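Local coordinates for protein prephenate dehydratase (Chlorobium tepidum TLS, PDB 2QMX) that catalyses the dehydration and decarboxylation of prephenate to phenylpyruvate on the way to phenylalanine, and is inhibited by L-phenylalanine, at residues L24-E28 with H189-R193; P73-L77 with F177-E182; E85-L91 with L159-N165. One frame throughout, in Å; residues are numbered along the deposited sequence.

From the N terminus the chain passes L24-E28, P73-L77 and E85-L91, then meets their partners in reverse order at L159-N165, F177-E182 and H189-R193. Contact 3 therefore closes the innermost loop, contact 2 encloses it, and contact 1 encloses both; none cross. Contact 1 joins the end of helix 18-26 to the loop before strand 195-208; contact 2 pairs strands 74-83 and 173-181; they touch through F26 and C178. Contact 3 pairs two strands of a separate five-stranded sheet, about 34 Å from contact 2 between centres. Strand 74-83 leads into 87-90, and 160-163 into 173-181, so the chain crosses between the sheets twice, consistent with a two-lobed fold related to periplasmic binding proteins.

Contact 1 (L24-E28 with H189-R193); sequences LRFGE and HLKVR
K191 lies across the C-terminal turn of helix 18-26, against L24, F26 and G27, in the prephenate dehydratase family region, consistent with a periplasmic-binding-protein-like fold. The one firm hydrogen bond is from backbone to backbone, K191 N to F26 O at 2.8 Å; the donor stands above the carbonyl plane, 37° out of it. The lysine CA and the F26 CA are the nearest pair of alpha carbons. With CG set anti to the backbone N (chi1 -177°) and a bend at chi3 (-69°), the lysine chain is laid along the last helical residues. K191 CD lies 3.2 Å from L24 O, and K191 NZ makes only weak hydrogen bonds, to L24 O at 3.3 Å and G27 O at 3.5 Å. L24 O belongs to the last helical turn and G27 O to the first residue beyond it, and this carbonyl-rich helix end would probably favour the ammonium. E28 OE1, 4.0 Å from K191 NZ, adds an opposite charge but no salt bridge.

Beside these polar contacts the side chains of F26 and L190 run side by side, F26 CD1 meeting L190 CD2 at 3.9 Å. The second shell fixes the helix end against the large mixed sheet. R25 turns its guanidinium to T80 OG1 and F81 O, while the E28 backbone, at the start of strand 28-32, bonds W7 and I9 at strand 8-12. The F26 ring fits among I9, V51, A78, T80 and V281, and F26 CZ, its far tip, lies 3.7 Å from C178 CB.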
loop_
_atom_site.group_PDB
_atom_site.type_symbol
_atom_site.label_atom_id
_atom_site.label_comp_id
_atom_site.label_asym_id
_atom_site.label_seq_id
_atom_site.Cartn_x
_atom_site.Cartn_y
_atom_site.Cartn_z
ATOM N N LEU A 24 20.375 2.182 -8.734
ATOM C CA LEU A 24 21.730 1.653 -8.768
ATOM C C LEU A 24 21.943 0.298 -9.422
ATOM O O LEU A 24 23.022 0.099 -10.017
ATOM C CB LEU A 24 22.374 1.646 -7.384
ATOM C CG LEU A 24 22.984 2.940 -6.840
ATOM C CD1 LEU A 24 23.395 2.666 -5.422
ATOM C CD2 LEU A 24 24.183 3.533 -7.691
ATOM N N ARG A 25 20.941 -0.592 -9.357
ATOM C CA ARG A 25 21.047 -1.930 -9.984
ATOM C C ARG A 25 20.962 -1.789 -11.507
ATOM O O ARG A 25 21.465 -2.633 -12.249
ATOM C CB ARG A 25 19.967 -2.897 -9.464
ATOM C CG ARG A 25 19.533 -2.637 -8.004
ATOM C CD ARG A 25 19.776 -3.673 -6.908
ATOM N NE ARG A 25 18.715 -4.667 -6.837
ATOM C CZ ARG A 25 18.190 -5.293 -5.756
ATOM N NH1 ARG A 25 18.523 -5.041 -4.472
ATOM N NH2 ARG A 25 17.267 -6.205 -6.000
ATOM N N PHE A 26 20.371 -0.668 -11.943
ATOM C CA PHE A 26 20.272 -0.273 -13.368
ATOM C C PHE A 26 21.185 0.821 -13.932
ATOM O O PHE A 26 21.518 0.766 -15.123
ATOM C CB PHE A 26 18.838 0.051 -13.704
ATOM C CG PHE A 26 17.903 -1.038 -13.315
ATOM C CD1 PHE A 26 17.723 -2.138 -14.155
ATOM C CD2 PHE A 26 17.199 -0.974 -12.119
ATOM C CE1 PHE A 26 16.861 -3.154 -13.811
ATOM C CE2 PHE A 26 16.298 -2.023 -11.748
ATOM C CZ PHE A 26 16.140 -3.106 -12.605
ATOM N N GLY A 27 21.589 1.808 -13.124
ATOM C CA GLY A 27 22.454 2.869 -13.647
ATOM C C GLY A 27 22.710 4.057 -12.732
ATOM O O GLY A 27 22.869 3.911 -11.515
ATOM N N GLU A 28 22.760 5.237 -13.335
ATOM C CA GLU A 28 23.107 6.440 -12.619
ATOM C C GLU A 28 21.815 7.112 -12.164
ATOM O O GLU A 28 20.985 7.513 -12.988
ATOM C CB GLU A 28 24.007 7.345 -13.476
ATOM C CG GLU A 28 25.175 7.904 -12.694
ATOM C CD GLU A 28 26.270 6.843 -12.324
ATOM O OE1 GLU A 28 25.983 5.614 -12.297
ATOM O OE2 GLU A 28 27.432 7.256 -12.069
ATOM N N HIS A 189 21.786 -0.490 -22.727
ATOM C CA HIS A 189 22.411 0.568 -21.900
ATOM C C HIS A 189 22.227 0.394 -20.375
ATOM O O HIS A 189 22.866 1.094 -19.612
ATOM C CB HIS A 189 22.071 2.006 -22.374
ATOM C CG HIS A 189 22.644 2.380 -23.723
ATOM N ND1 HIS A 189 22.212 3.481 -24.438
ATOM C CD2 HIS A 189 23.592 1.788 -24.496
ATOM C CE1 HIS A 189 22.866 3.552 -25.588
ATOM N NE2 HIS A 189 23.713 2.538 -25.647
ATOM N N LEU A 190 21.378 -0.543 -19.951
ATOM C CA LEU A 190 21.242 -0.970 -18.534
ATOM C C LEU A 190 22.585 -1.456 -17.976
ATOM O O LEU A 190 23.417 -2.024 -18.731
ATOM C CB LEU A 190 20.216 -2.084 -18.412
ATOM C CG LEU A 190 18.795 -1.698 -17.946
ATOM C CD1 LEU A 190 18.317 -0.344 -18.489
ATOM C CD2 LEU A 190 17.702 -2.842 -18.032
ATOM N N LYS A 191 22.777 -1.260 -16.662
ATOM C CA LYS A 191 24.026 -1.635 -15.951
ATOM C C LYS A 191 24.314 -3.137 -16.030
ATOM O O LYS A 191 25.418 -3.558 -16.227
ATOM C CB LYS A 191 23.956 -1.150 -14.475
ATOM C CG LYS A 191 25.204 -1.401 -13.617
ATOM C CD LYS A 191 25.173 -0.672 -12.267
ATOM C CE LYS A 191 25.299 0.843 -12.456
ATOM N NZ LYS A 191 25.569 1.730 -11.282
ATOM N N VAL A 192 23.275 -3.931 -15.838
ATOM C CA VAL A 192 23.313 -5.406 -15.900
ATOM C C VAL A 192 22.009 -5.771 -16.602
ATOM O O VAL A 192 20.939 -5.251 -16.216
ATOM C CB VAL A 192 23.265 -6.071 -14.487
ATOM C CG1 VAL A 192 23.380 -7.578 -14.590
ATOM C CG2 VAL A 192 24.334 -5.534 -13.563
ATOM N N ARG A 193 22.125 -6.655 -17.595
ATOM C CA ARG A 193 21.043 -7.138 -18.451
ATOM C C ARG A 193 20.126 -8.123 -17.716
ATOM O O ARG A 193 20.625 -9.055 -17.071
ATOM C CB ARG A 193 21.658 -7.785 -19.696
ATOM C CG ARG A 193 21.072 -9.125 -20.094
ATOM C CD ARG A 193 21.378 -9.494 -21.554
ATOM N NE ARG A 193 20.275 -10.246 -22.166
ATOM C CZ ARG A 193 20.049 -10.306 -23.477
ATOM N NH1 ARG A 193 20.856 -9.653 -24.312
ATOM N NH2 ARG A 193 19.016 -11.005 -23.952
#

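Contact 2 (P73-L77 with F177-E182); sequences PVVIL and FCIAHE
P73 O takes one hydrogen bond, from E182 N just past strand 173-181, and is also covered by the H181 ring. E182 N donates to P73 O at 3.0 Å, nearly straight at N-H...O (164°) but from 43° out of the carbonyl plane. The same oxygen lies over the centre of one face of the H181 imidazole, 3.4 Å above the ring plane. That ring is brought over by a first torsion with CG anti to the backbone N (chi1 -168°). E182 packs beside the proline, E182 CD resting 3.6 Å from P73 CB.

Onward, the segments pair as antiparallel strands. V75 and A180 form the hydrogen-bonded pair, V75 N to A180 O at 2.8 Å and A180 N to V75 O at 3.0 Å; beyond it L77 N meets C178 O almost straight on. On the face shared by V75 and A180, L77 CD1 packs on A180 CB at 4.0 Å. The opposite face carries I76 and I179, with I76 CB 4.1 Å from I179 CG2. The other branch of this isoleucine ends at V74, I179 CD1 lying 4.0 Å from V74 CG2.

In the large mixed sheet these strands lie side by side, between 49-56 and 271-281. Strand 49-56 flanks 173-181, strand 271-281 flanks 74-83, where the I76 backbone bonds to L275, and L69 of helix 63-71 covers V74, F177 and I179.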
loop_
_atom_site.group_PDB
_atom_site.type_symbol
_atom_site.label_atom_id
_atom_site.label_comp_id
_atom_site.label_asym_id
_atom_site.label_seq_id
_atom_site.Cartn_x
_atom_site.Cartn_y
_atom_site.Cartn_z
ATOM N N PRO A 73 3.368 6.607 -21.981
ATOM C CA PRO A 73 3.862 5.870 -23.140
ATOM C C PRO A 73 5.212 5.256 -22.767
ATOM O O PRO A 73 6.288 5.623 -23.251
ATOM C CB PRO A 73 3.974 6.949 -24.215
ATOM C CG PRO A 73 4.277 8.177 -23.444
ATOM C CD PRO A 73 3.526 8.064 -22.154
ATOM N N VAL A 74 5.103 4.270 -21.931
ATOM C CA VAL A 74 6.200 3.788 -21.207
ATOM C C VAL A 74 6.167 2.252 -21.389
ATOM O O VAL A 74 5.162 1.730 -21.881
ATOM C CB VAL A 74 5.970 4.341 -19.789
ATOM C CG1 VAL A 74 5.844 3.308 -18.760
ATOM C CG2 VAL A 74 6.966 5.498 -19.491
ATOM N N VAL A 75 7.251 1.547 -21.061
ATOM C CA VAL A 75 7.319 0.077 -21.175
ATOM C C VAL A 75 8.282 -0.501 -20.105
ATOM O O VAL A 75 9.450 -0.010 -19.977
ATOM C CB VAL A 75 7.884 -0.353 -22.610
ATOM C CG1 VAL A 75 9.384 -0.110 -22.751
ATOM C CG2 VAL A 75 7.626 -1.810 -22.862
ATOM N N ILE A 76 7.861 -1.565 -19.414
ATOM C CA ILE A 76 8.796 -2.246 -18.537
ATOM C C ILE A 76 9.874 -3.114 -19.197
ATOM O O ILE A 76 9.622 -3.926 -20.103
ATOM C CB ILE A 76 8.163 -2.884 -17.234
ATOM C CG1 ILE A 76 8.829 -4.205 -16.904
ATOM C CG2 ILE A 76 6.635 -2.886 -17.142
ATOM C CD1 ILE A 76 9.476 -4.160 -15.567
ATOM N N LEU A 77 11.085 -2.922 -18.732
ATOM C CA LEU A 77 12.258 -3.556 -19.241
ATOM C C LEU A 77 12.869 -4.549 -18.237
ATOM O O LEU A 77 13.661 -5.397 -18.616
ATOM C CB LEU A 77 13.278 -2.453 -19.449
ATOM C CG LEU A 77 13.215 -1.472 -20.611
ATOM C CD1 LEU A 77 14.668 -0.921 -20.881
ATOM C CD2 LEU A 77 12.616 -2.083 -21.900
ATOM N N PHE A 177 9.880 -1.775 -11.037
ATOM C CA PHE A 177 9.917 -2.004 -12.458
ATOM C C PHE A 177 10.824 -0.925 -12.982
ATOM O O PHE A 177 10.563 0.258 -12.661
ATOM C CB PHE A 177 8.547 -1.727 -13.133
ATOM C CG PHE A 177 7.521 -2.826 -13.017
ATOM C CD1 PHE A 177 7.899 -4.194 -13.017
ATOM C CD2 PHE A 177 6.190 -2.483 -12.981
ATOM C CE1 PHE A 177 6.982 -5.165 -12.971
ATOM C CE2 PHE A 177 5.189 -3.500 -12.868
ATOM C CZ PHE A 177 5.609 -4.838 -12.904
ATOM N N CYS A 178 11.855 -1.313 -13.782
ATOM C CA CYS A 178 12.698 -0.342 -14.512
ATOM C C CYS A 178 12.030 -0.106 -15.841
ATOM O O CYS A 178 11.593 -1.060 -16.498
ATOM C CB CYS A 178 14.100 -0.890 -14.702
ATOM S SG CYS A 178 15.119 0.207 -15.737
ATOM N N ILE A 179 11.896 1.144 -16.247
ATOM C CA ILE A 179 10.996 1.448 -17.350
ATOM C C ILE A 179 11.679 2.355 -18.299
ATOM O O ILE A 179 12.567 3.010 -17.901
ATOM C CB ILE A 179 9.645 2.099 -16.903
ATOM C CG1 ILE A 179 9.891 3.339 -16.006
ATOM C CG2 ILE A 179 8.865 1.079 -16.234
ATOM C CD1 ILE A 179 8.955 4.546 -16.137
ATOM N N ALA A 180 11.261 2.383 -19.552
ATOM C CA ALA A 180 11.770 3.297 -20.534
ATOM C C ALA A 180 10.535 3.796 -21.341
ATOM O O ALA A 180 9.414 3.393 -21.052
ATOM C CB ALA A 180 12.793 2.577 -21.427
ATOM N N HIS A 181 10.733 4.678 -22.316
ATOM C CA HIS A 181 9.689 5.101 -23.268
ATOM C C HIS A 181 9.457 3.956 -24.195
ATOM O O HIS A 181 10.382 3.246 -24.517
ATOM C CB HIS A 181 10.148 6.335 -24.082
ATOM C CG HIS A 181 9.040 6.991 -24.868
ATOM N ND1 HIS A 181 8.496 8.210 -24.514
ATOM C CD2 HIS A 181 8.378 6.596 -25.986
ATOM C CE1 HIS A 181 7.557 8.540 -25.388
ATOM N NE2 HIS A 181 7.455 7.569 -26.280
ATOM N N GLU A 182 8.201 3.737 -24.571
ATOM C CA GLU A 182 7.819 2.569 -25.367
ATOM C C GLU A 182 8.447 2.611 -26.765
ATOM O O GLU A 182 8.568 1.596 -27.403
ATOM C CB GLU A 182 6.321 2.542 -25.527
ATOM C CG GLU A 182 5.839 3.854 -26.067
ATOM C CD GLU A 182 4.381 3.937 -26.196
ATOM O OE1 GLU A 182 3.686 3.281 -25.402
ATOM O OE2 GLU A 182 3.928 4.675 -27.090
#

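Contact 3 (E85-L91 with L159-N165); sequences EHCLLGL and LDILKEN
L88 faces both L162 and K163, which makes this a classic beta bulge, in the antiparallel pairing of strand 87-90 with an edge strand, 160-163, of the five-stranded sheet. The backbone evidence is L88 O, which takes L162 N at 2.7 Å and K163 N only weakly at 3.5 Å, while L88 N bonds K163 O almost straight (173°). The extra residue lets the L88 side chain cross two neighbours obliquely: L88 CB meets K163 CB at 3.8 Å and, with CG anti to the backbone N (chi1 171°), CD2 is carried over to L162 CB.

On the other face L89 lies at about a right angle to L159, L89 CG 4.0 Å from L159 CB, and sends L89 CD1 to I161 CG2 at 3.9 Å. That I161 methyl also touches C87 SG. Cutting L89 back to an alanine is likely to open a gap between L159 and I161, leaving I161 CG2 with C87 SG as its neighbour here. L159 turns CD1 to L91 CD2, and V137 of helix 130-139 covers both leucines.

G90 pairs with D160 through two backbone bonds and leaves room for L162, L162 CD2 lying 3.4 Å from G90 N.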
loop_
_atom_site.group_PDB
_atom_site.type_symbol
_atom_site.label_atom_id
_atom_site.label_comp_id
_atom_site.label_asym_id
_atom_site.label_seq_id
_atom_site.Cartn_x
_atom_site.Cartn_y
_atom_site.Cartn_z
ATOM N N GLU A 85 15.554 -3.440 4.599
ATOM C CA GLU A 85 16.059 -3.770 5.926
ATOM C C GLU A 85 16.595 -2.543 6.685
ATOM O O GLU A 85 17.528 -1.916 6.257
ATOM C CB GLU A 85 17.091 -4.904 5.847
ATOM C CG GLU A 85 18.059 -4.901 4.625
ATOM C CD GLU A 85 19.349 -5.748 4.936
ATOM O OE1 GLU A 85 19.211 -7.001 5.184
ATOM O OE2 GLU A 85 20.488 -5.139 4.974
ATOM N N HIS A 86 16.002 -2.198 7.812
ATOM C CA HIS A 86 16.394 -0.999 8.469
ATOM C C HIS A 86 17.654 -1.194 9.196
ATOM O O HIS A 86 17.898 -2.278 9.732
ATOM C CB HIS A 86 15.313 -0.502 9.384
ATOM C CG HIS A 86 14.082 -0.109 8.640
ATOM N ND1 HIS A 86 14.137 0.440 7.372
ATOM C CD2 HIS A 86 12.768 -0.213 8.959
ATOM C CE1 HIS A 86 12.902 0.665 6.952
ATOM N NE2 HIS A 86 12.054 0.280 7.893
ATOM N N CYS A 87 18.486 -0.151 9.165
ATOM C CA CYS A 87 19.616 -0.054 10.069
ATOM C C CYS A 87 19.404 1.103 10.986
ATOM O O CYS A 87 18.917 2.167 10.589
ATOM C CB CYS A 87 20.951 0.123 9.336
ATOM S SG CYS A 87 21.338 -1.203 8.180
ATOM N N LEU A 88 19.785 0.877 12.238
ATOM C CA LEU A 88 19.869 1.933 13.212
ATOM C C LEU A 88 21.295 2.418 13.110
ATOM O O LEU A 88 22.230 1.637 13.006
ATOM C CB LEU A 88 19.554 1.386 14.588
ATOM C CG LEU A 88 19.819 2.364 15.709
ATOM C CD1 LEU A 88 18.766 3.422 15.728
ATOM C CD2 LEU A 88 19.871 1.580 17.026
ATOM N N LEU A 89 21.464 3.718 13.150
ATOM C CA LEU A 89 22.561 4.299 12.458
ATOM C C LEU A 89 22.973 5.538 13.235
ATOM O O LEU A 89 22.149 6.448 13.441
ATOM C CB LEU A 89 22.057 4.665 11.064
ATOM C CG LEU A 89 22.769 4.447 9.718
ATOM C CD1 LEU A 89 23.674 3.184 9.617
ATOM C CD2 LEU A 89 21.730 4.512 8.593
ATOM N N GLY A 90 24.236 5.556 13.668
ATOM C CA GLY A 90 24.779 6.624 14.504
ATOM C C GLY A 90 26.042 7.227 13.919
ATOM O O GLY A 90 26.540 6.757 12.887
ATOM N N LEU A 91 26.561 8.275 14.573
ATOM C CA LEU A 91 27.811 8.903 14.152
ATOM C C LEU A 91 28.979 8.022 14.616
ATOM O O LEU A 91 28.799 7.188 15.502
ATOM C CB LEU A 91 27.907 10.331 14.701
ATOM C CG LEU A 91 27.246 11.451 13.878
ATOM C CD1 LEU A 91 26.840 12.631 14.732
ATOM C CD2 LEU A 91 28.143 11.937 12.729
ATOM N N LEU A 159 28.010 7.191 8.494
ATOM C CA LEU A 159 27.491 6.757 9.787
ATOM C C LEU A 159 27.945 5.305 10.063
ATOM O O LEU A 159 28.359 4.619 9.112
ATOM C CB LEU A 159 25.941 6.885 9.768
ATOM C CG LEU A 159 25.153 8.123 10.296
ATOM C CD1 LEU A 159 26.003 9.316 10.791
ATOM C CD2 LEU A 159 24.116 8.634 9.305
ATOM N N ASP A 160 27.889 4.854 11.328
ATOM C CA ASP A 160 27.997 3.413 11.669
ATOM C C ASP A 160 26.631 2.757 11.891
ATOM O O ASP A 160 25.720 3.408 12.397
ATOM C CB ASP A 160 28.890 3.182 12.910
ATOM C CG ASP A 160 30.267 3.852 12.774
ATOM O OD1 ASP A 160 30.650 4.152 11.604
ATOM O OD2 ASP A 160 30.945 4.095 13.810
ATOM N N ILE A 161 26.505 1.482 11.490
ATOM C CA ILE A 161 25.361 0.623 11.859
ATOM C C ILE A 161 25.469 0.293 13.323
ATOM O O ILE A 161 26.490 -0.263 13.770
ATOM C CB ILE A 161 25.244 -0.761 11.038
ATOM C CG1 ILE A 161 26.489 -1.672 11.203
ATOM C CG2 ILE A 161 24.944 -0.523 9.530
ATOM C CD1 ILE A 161 26.520 -2.645 12.451
ATOM N N LEU A 162 24.440 0.637 14.081
ATOM C CA LEU A 162 24.399 0.213 15.478
ATOM C C LEU A 162 23.691 -1.121 15.600
ATOM O O LEU A 162 23.992 -1.902 16.504
ATOM C CB LEU A 162 23.769 1.273 16.396
ATOM C CG LEU A 162 24.708 2.253 17.131
ATOM C CD1 LEU A 162 26.096 1.650 17.407
ATOM C CD2 LEU A 162 24.878 3.569 16.414
ATOM N N LYS A 163 22.787 -1.391 14.653
ATOM C CA LYS A 163 21.807 -2.468 14.760
ATOM C C LYS A 163 21.177 -2.779 13.405
ATOM O O LYS A 163 20.529 -1.901 12.802
ATOM C CB LYS A 163 20.711 -1.998 15.723
ATOM C CG LYS A 163 20.294 -2.978 16.786
ATOM C CD LYS A 163 20.028 -2.279 18.145
ATOM C CE LYS A 163 18.986 -3.041 18.967
ATOM N NZ LYS A 163 19.442 -4.404 19.382
ATOM N N GLU A 164 21.319 -4.029 12.943
ATOM C CA GLU A 164 20.644 -4.531 11.715
ATOM C C GLU A 164 19.300 -5.272 11.989
ATOM O O GLU A 164 18.999 -5.626 13.138
ATOM C CB GLU A 164 21.615 -5.346 10.829
ATOM C CG GLU A 164 23.045 -4.758 10.771
ATOM C CD GLU A 164 23.797 -5.022 9.455
ATOM O OE1 GLU A 164 23.324 -4.548 8.384
ATOM O OE2 GLU A 164 24.877 -5.682 9.500
ATOM N N ASN A 165 18.507 -5.505 10.927
ATOM C CA ASN A 165 17.087 -5.920 11.036
ATOM C C ASN A 165 16.366 -5.284 12.213
ATOM O O ASN A 165 15.952 -5.997 13.128
ATOM C CB ASN A 165 16.900 -7.452 11.081
ATOM C CG ASN A 165 15.392 -7.878 11.034
ATOM O OD1 ASN A 165 14.905 -8.712 11.862
ATOM N ND2 ASN A 165 14.642 -7.278 10.078
#